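PDB 2WS2: glutathione s-transferase from Haemonchus contortus, which probably catalyses the conjugation of glutathione to electrophilic substrates, releasing a halide anion and a proton from halide-bearing ones. Local coordinates for residues V32-H36 and E37-K41; A44-F48 and G49-V53. All blocks are in the same frame, centred on the assembly; numbering follows the deposited sequence.

Contact 1 (V32-H36 and E37-K41); sequences VRLTH and EEWPK
Beyond strand 30-34, an outer strand of the thioredoxin-like sheet, the chain bends between Thr35 and Trp39 into a short irregular helical turn. Residues 37-41 take up helical backbone angles, but the bonds that begin the turn are poor: Trp39 N reaches Thr35 O at 3.1 Å in a weak bond, and Glu38 N makes a second weak bond to the same oxygen. Further on, Lys41 N bonds to Glu38 O.

The stronger links come from side chains and form a capping box. Thr35 OG1 accepts from Glu38 N at 2.7 Å; with chi1 at 54° the hydroxyl sits between its own backbone N and carbonyl carbon, beside the Glu38 amide. In return, Glu38 stretches back beyond CG across the threonine at about a right angle, and Glu38 OE1 receives Thr35 N at 3.1 Å in a nearly straight bond (168°). That donor meets the anti side of the carboxylate, tilted moderately out of its plane. Thr35 OG1 donates to the anti lone pair of Glu38 OE1, also at 3.1 Å.

On another side of the turn, Leu34 CD1 lies at the edge of the Trp39 indole, 4.3 Å from Trp39 CE3. Phe9 meets the same indole edge-to-face and also contacts the His36 ring.

Thr35 thus uses its amide and hydroxyl together to grip one carboxylate oxygen, which restrains the Glu38 carboxylate and probably favours its ionised form beside the amino end of the helical turn, even at this surface site.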
loop_
_atom_site.group_PDB
_atom_site.type_symbol
_atom_site.label_atom_id
_atom_site.label_comp_id
_atom_site.label_asym_id
_atom_site.label_seq_id
_atom_site.Cartn_x
_atom_site.Cartn_y
_atom_site.Cartn_z
ATOM N N VAL A 32 -13.381 15.596 11.334
ATOM C CA VAL A 32 -13.358 15.470 12.787
ATOM C C VAL A 32 -11.940 15.107 13.184
ATOM O O VAL A 32 -11.390 14.133 12.703
ATOM C CB VAL A 32 -14.362 14.426 13.277
ATOM C CG1 VAL A 32 -14.268 14.268 14.810
ATOM C CG2 VAL A 32 -15.752 14.814 12.834
ATOM N N ARG A 33 -11.348 15.973 14.004
ATOM C CA ARG A 33 -10.009 15.812 14.523
ATOM C C ARG A 33 -10.127 15.462 16.000
ATOM O O ARG A 33 -10.748 16.219 16.763
ATOM C CB ARG A 33 -9.262 17.132 14.323
ATOM C CG ARG A 33 -8.747 17.327 12.925
ATOM C CD ARG A 33 -8.377 18.784 12.664
ATOM N NE ARG A 33 -8.271 19.041 11.233
ATOM C CZ ARG A 33 -7.136 19.131 10.553
ATOM N NH1 ARG A 33 -5.944 19.016 11.155
ATOM N NH2 ARG A 33 -7.208 19.346 9.248
ATOM N N LEU A 34 -9.593 14.301 16.388
ATOM C CA LEU A 34 -9.753 13.763 17.741
ATOM C C LEU A 34 -8.425 13.867 18.487
ATOM O O LEU A 34 -7.343 13.683 17.915
ATOM C CB LEU A 34 -10.219 12.281 17.736
ATOM C CG LEU A 34 -11.584 11.841 17.174
ATOM C CD1 LEU A 34 -11.743 10.291 17.241
ATOM C CD2 LEU A 34 -12.759 12.519 17.873
ATOM N N THR A 35 -8.520 14.165 19.771
ATOM C CA THR A 35 -7.356 14.281 20.609
ATOM C C THR A 35 -6.886 12.865 20.883
ATOM O O THR A 35 -7.648 11.870 20.734
ATOM C CB THR A 35 -7.703 14.972 21.966
ATOM O OG1 THR A 35 -8.783 14.273 22.565
ATOM C CG2 THR A 35 -8.131 16.440 21.795
ATOM N N HIS A 36 -5.626 12.743 21.251
ATOM C CA HIS A 36 -5.151 11.452 21.720
ATOM C C HIS A 36 -5.915 11.027 23.001
ATOM O O HIS A 36 -6.082 9.846 23.286
ATOM C CB HIS A 36 -3.651 11.509 21.933
ATOM C CG HIS A 36 -2.856 11.354 20.678
ATOM N ND1 HIS A 36 -3.120 12.076 19.525
ATOM C CD2 HIS A 36 -1.786 10.578 20.395
ATOM C CE1 HIS A 36 -2.259 11.737 18.589
ATOM N NE2 HIS A 36 -1.429 10.844 19.092
ATOM N N GLU A 37 -6.412 12.008 23.734
ATOM C CA GLU A 37 -7.074 11.790 25.005
ATOM C C GLU A 37 -8.542 11.376 24.834
ATOM O O GLU A 37 -9.077 10.694 25.682
ATOM C CB GLU A 37 -6.939 13.025 25.922
ATOM C CG GLU A 37 -5.479 13.420 26.343
ATOM C CD GLU A 37 -4.605 13.854 25.144
ATOM O OE1 GLU A 37 -5.166 14.389 24.205
ATOM O OE2 GLU A 37 -3.378 13.656 25.136
ATOM N N GLU A 38 -9.179 11.835 23.760
ATOM C CA GLU A 38 -10.554 11.498 23.414
ATOM C C GLU A 38 -10.630 10.136 22.709
ATOM O O GLU A 38 -11.672 9.475 22.737
ATOM C CB GLU A 38 -11.096 12.493 22.385
ATOM C CG GLU A 38 -11.819 13.691 22.861
ATOM C CD GLU A 38 -12.149 14.629 21.688
ATOM O OE1 GLU A 38 -11.228 15.049 20.886
ATOM O OE2 GLU A 38 -13.354 14.925 21.573
ATOM N N TRP A 39 -9.537 9.767 22.043
ATOM C CA TRP A 39 -9.515 8.660 21.085
ATOM C C TRP A 39 -10.078 7.291 21.612
ATOM O O TRP A 39 -10.825 6.641 20.900
ATOM C CB TRP A 39 -8.123 8.555 20.418
ATOM C CG TRP A 39 -7.718 7.177 19.831
ATOM C CD1 TRP A 39 -6.709 6.394 20.264
ATOM C CD2 TRP A 39 -8.323 6.474 18.724
ATOM N NE1 TRP A 39 -6.628 5.240 19.510
ATOM C CE2 TRP A 39 -7.615 5.257 18.565
ATOM C CE3 TRP A 39 -9.404 6.738 17.879
ATOM C CZ2 TRP A 39 -7.944 4.300 17.578
ATOM C CZ3 TRP A 39 -9.745 5.785 16.904
ATOM C CH2 TRP A 39 -9.010 4.576 16.764
ATOM N N PRO A 40 -9.720 6.859 22.839
ATOM C CA PRO A 40 -10.288 5.595 23.362
ATOM C C PRO A 40 -11.802 5.494 23.532
ATOM O O PRO A 40 -12.312 4.377 23.694
ATOM C CB PRO A 40 -9.612 5.471 24.722
ATOM C CG PRO A 40 -8.289 6.051 24.493
ATOM C CD PRO A 40 -8.551 7.267 23.649
ATOM N N LYS A 41 -12.520 6.625 23.556
ATOM C CA LYS A 41 -13.992 6.548 23.519
ATOM C C LYS A 41 -14.575 6.184 22.153
ATOM O O LYS A 41 -15.684 5.672 22.095
ATOM C CB LYS A 41 -14.690 7.777 24.094
ATOM C CG LYS A 41 -14.812 7.737 25.625
ATOM C CD LYS A 41 -15.347 9.046 26.200
ATOM C CE LYS A 41 -14.326 10.200 26.067
ATOM N NZ LYS A 41 -13.220 10.167 27.095
#

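Contact 2 (A44-F48 and G49-V53); sequences ASMPF and GQLPV
Met46 and Gly49 close a type I beta turn through a backbone bond from Gly49 N to Met46 O, 3.2 Å long and weak. Gly49 leaves the turn with left-handed helical angles (phi 66°), a conformation easily held without a side chain.

Apolar contacts come mostly from Met46. The bend of its chain at chi2 (-48°) turns Met46 SD onto Val53 CG2 at 3.7 Å. Met46 CG itself lies 3.8 Å from Leu51 CD2, and the methionine crosses both partners obliquely. Within the turn, Pro47 CB sits over one face of the Phe48 ring, offset toward its rim.

The peptide bond between Leu51 and Pro52 is cis, the cis-proline of the thioredoxin fold that precedes strand 53-56. In related glutathione transferases the backbone of the residue just before this proline binds the cysteinyl part of glutathione, so Leu51 is probably placed for the same task.

Two backbone carbonyl oxygens have side-chain carbons in van der Waals contact: Met46 CB lies 3.4 Å from Gln50 O, and the extended Gln50 chain runs past the Phe48 carbonyl, with Gln50 CG 3.3 Å from Phe48 O. Polar contact to the second subunit comes from Gln50 OE1, which accepts a hydrogen bond from Gln94 NE2 of that subunit and a weak one from its Lys131 NZ. Phe48 adds packing on the same Gln94 of the second subunit and, within its own chain, on Pro62 and Gln63.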
loop_
_atom_site.group_PDB
_atom_site.type_symbol
_atom_site.label_atom_id
_atom_site.label_comp_id
_atom_site.label_asym_id
_atom_site.label_seq_id
_atom_site.Cartn_x
_atom_site.Cartn_y
_atom_site.Cartn_z
ATOM N N ALA A 44 -13.206 1.683 19.617
ATOM C CA ALA A 44 -13.944 0.432 19.362
ATOM C C ALA A 44 -14.955 0.598 18.234
ATOM O O ALA A 44 -15.386 -0.397 17.613
ATOM C CB ALA A 44 -14.641 -0.043 20.652
ATOM N N SER A 45 -15.349 1.847 17.965
ATOM C CA SER A 45 -16.300 2.159 16.901
ATOM C C SER A 45 -15.687 2.159 15.483
ATOM O O SER A 45 -16.422 2.305 14.509
ATOM C CB SER A 45 -16.973 3.509 17.139
ATOM O OG SER A 45 -16.284 4.571 16.464
ATOM N N MET A 46 -14.360 2.036 15.377
ATOM C CA MET A 46 -13.693 1.950 14.058
ATOM C C MET A 46 -13.489 0.485 13.650
ATOM O O MET A 46 -13.224 -0.369 14.520
ATOM C CB MET A 46 -12.383 2.729 14.017
ATOM C CG MET A 46 -12.485 4.251 14.441
ATOM S SD MET A 46 -13.779 5.284 13.722
ATOM C CE MET A 46 -14.096 6.358 15.102
ATOM N N PRO A 47 -13.668 0.185 12.343
ATOM C CA PRO A 47 -13.368 -1.034 11.624
ATOM C C PRO A 47 -12.177 -1.838 12.100
ATOM O O PRO A 47 -12.333 -2.990 12.500
ATOM C CB PRO A 47 -13.100 -0.502 10.219
ATOM C CG PRO A 47 -14.165 0.553 10.082
ATOM C CD PRO A 47 -14.448 1.083 11.462
ATOM N N PHE A 48 -10.983 -1.270 12.016
ATOM C CA PHE A 48 -9.840 -1.980 12.527
ATOM C C PHE A 48 -9.248 -1.267 13.754
ATOM O O PHE A 48 -8.091 -1.451 14.070
ATOM C CB PHE A 48 -8.765 -2.279 11.442
ATOM C CG PHE A 48 -9.308 -2.592 10.036
ATOM C CD1 PHE A 48 -10.311 -3.564 9.816
ATOM C CD2 PHE A 48 -8.749 -1.950 8.914
ATOM C CE1 PHE A 48 -10.775 -3.850 8.529
ATOM C CE2 PHE A 48 -9.181 -2.258 7.597
ATOM C CZ PHE A 48 -10.205 -3.204 7.406
ATOM N N GLY A 49 -10.054 -0.480 14.459
ATOM C CA GLY A 49 -9.624 0.116 15.737
ATOM C C GLY A 49 -8.492 1.114 15.505
ATOM O O GLY A 49 -7.548 1.206 16.286
ATOM N N GLN A 50 -8.620 1.824 14.390
ATOM C CA GLN A 50 -7.571 2.566 13.764
ATOM C C GLN A 50 -8.167 3.832 13.119
ATOM O O GLN A 50 -9.372 3.904 12.816
ATOM C CB GLN A 50 -6.860 1.692 12.706
ATOM C CG GLN A 50 -5.776 0.756 13.284
ATOM C CD GLN A 50 -5.119 -0.164 12.251
ATOM O OE1 GLN A 50 -4.656 -1.254 12.606
ATOM N NE2 GLN A 50 -5.050 0.280 10.968
ATOM N N LEU A 51 -7.321 4.840 12.946
ATOM C CA LEU A 51 -7.706 5.995 12.144
ATOM C C LEU A 51 -6.685 6.156 11.009
ATOM O O LEU A 51 -5.544 5.713 11.147
ATOM C CB LEU A 51 -7.814 7.246 13.021
ATOM C CG LEU A 51 -8.961 7.404 14.030
ATOM C CD1 LEU A 51 -8.842 8.772 14.786
ATOM C CD2 LEU A 51 -10.358 7.240 13.419
ATOM N N PRO A 52 -7.059 6.817 9.895
ATOM C CA PRO A 52 -8.276 7.540 9.599
ATOM C C PRO A 52 -9.393 6.625 9.167
ATOM O O PRO A 52 -9.129 5.498 8.743
ATOM C CB PRO A 52 -7.857 8.456 8.448
ATOM C CG PRO A 52 -6.812 7.707 7.746
ATOM C CD PRO A 52 -6.109 6.867 8.755
ATOM N N VAL A 53 -10.621 7.102 9.316
ATOM C CA VAL A 53 -11.801 6.403 8.851
ATOM C C VAL A 53 -12.712 7.378 8.154
ATOM O O VAL A 53 -13.062 8.424 8.719
ATOM C CB VAL A 53 -12.594 5.826 10.040
ATOM C CG1 VAL A 53 -13.985 5.415 9.600
ATOM C CG2 VAL A 53 -11.810 4.659 10.680
#

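How the contacts relate
Contact 1 and contact 2 follow one another along the connection from strand 30-34 to strand 53-56, their centres about 12 Å apart, and the Trp39 indole joins them. Trp39 CZ3 lies 3.4 Å from Leu51 CG and 4.0 Å from Met46 CG, while Trp39 CZ2 is 3.4 Å from Gly49 O, so the indole packs against the beta turn and the residues that follow it. Phe9, which meets Trp39 in contact 1, also touches Leu51 of contact 2. Contact 1 meets no other chain of the assembly; contact 2 reaches the second subunit and holds the cis-proline loop that, as in related transferases, probably lines the glutathione site.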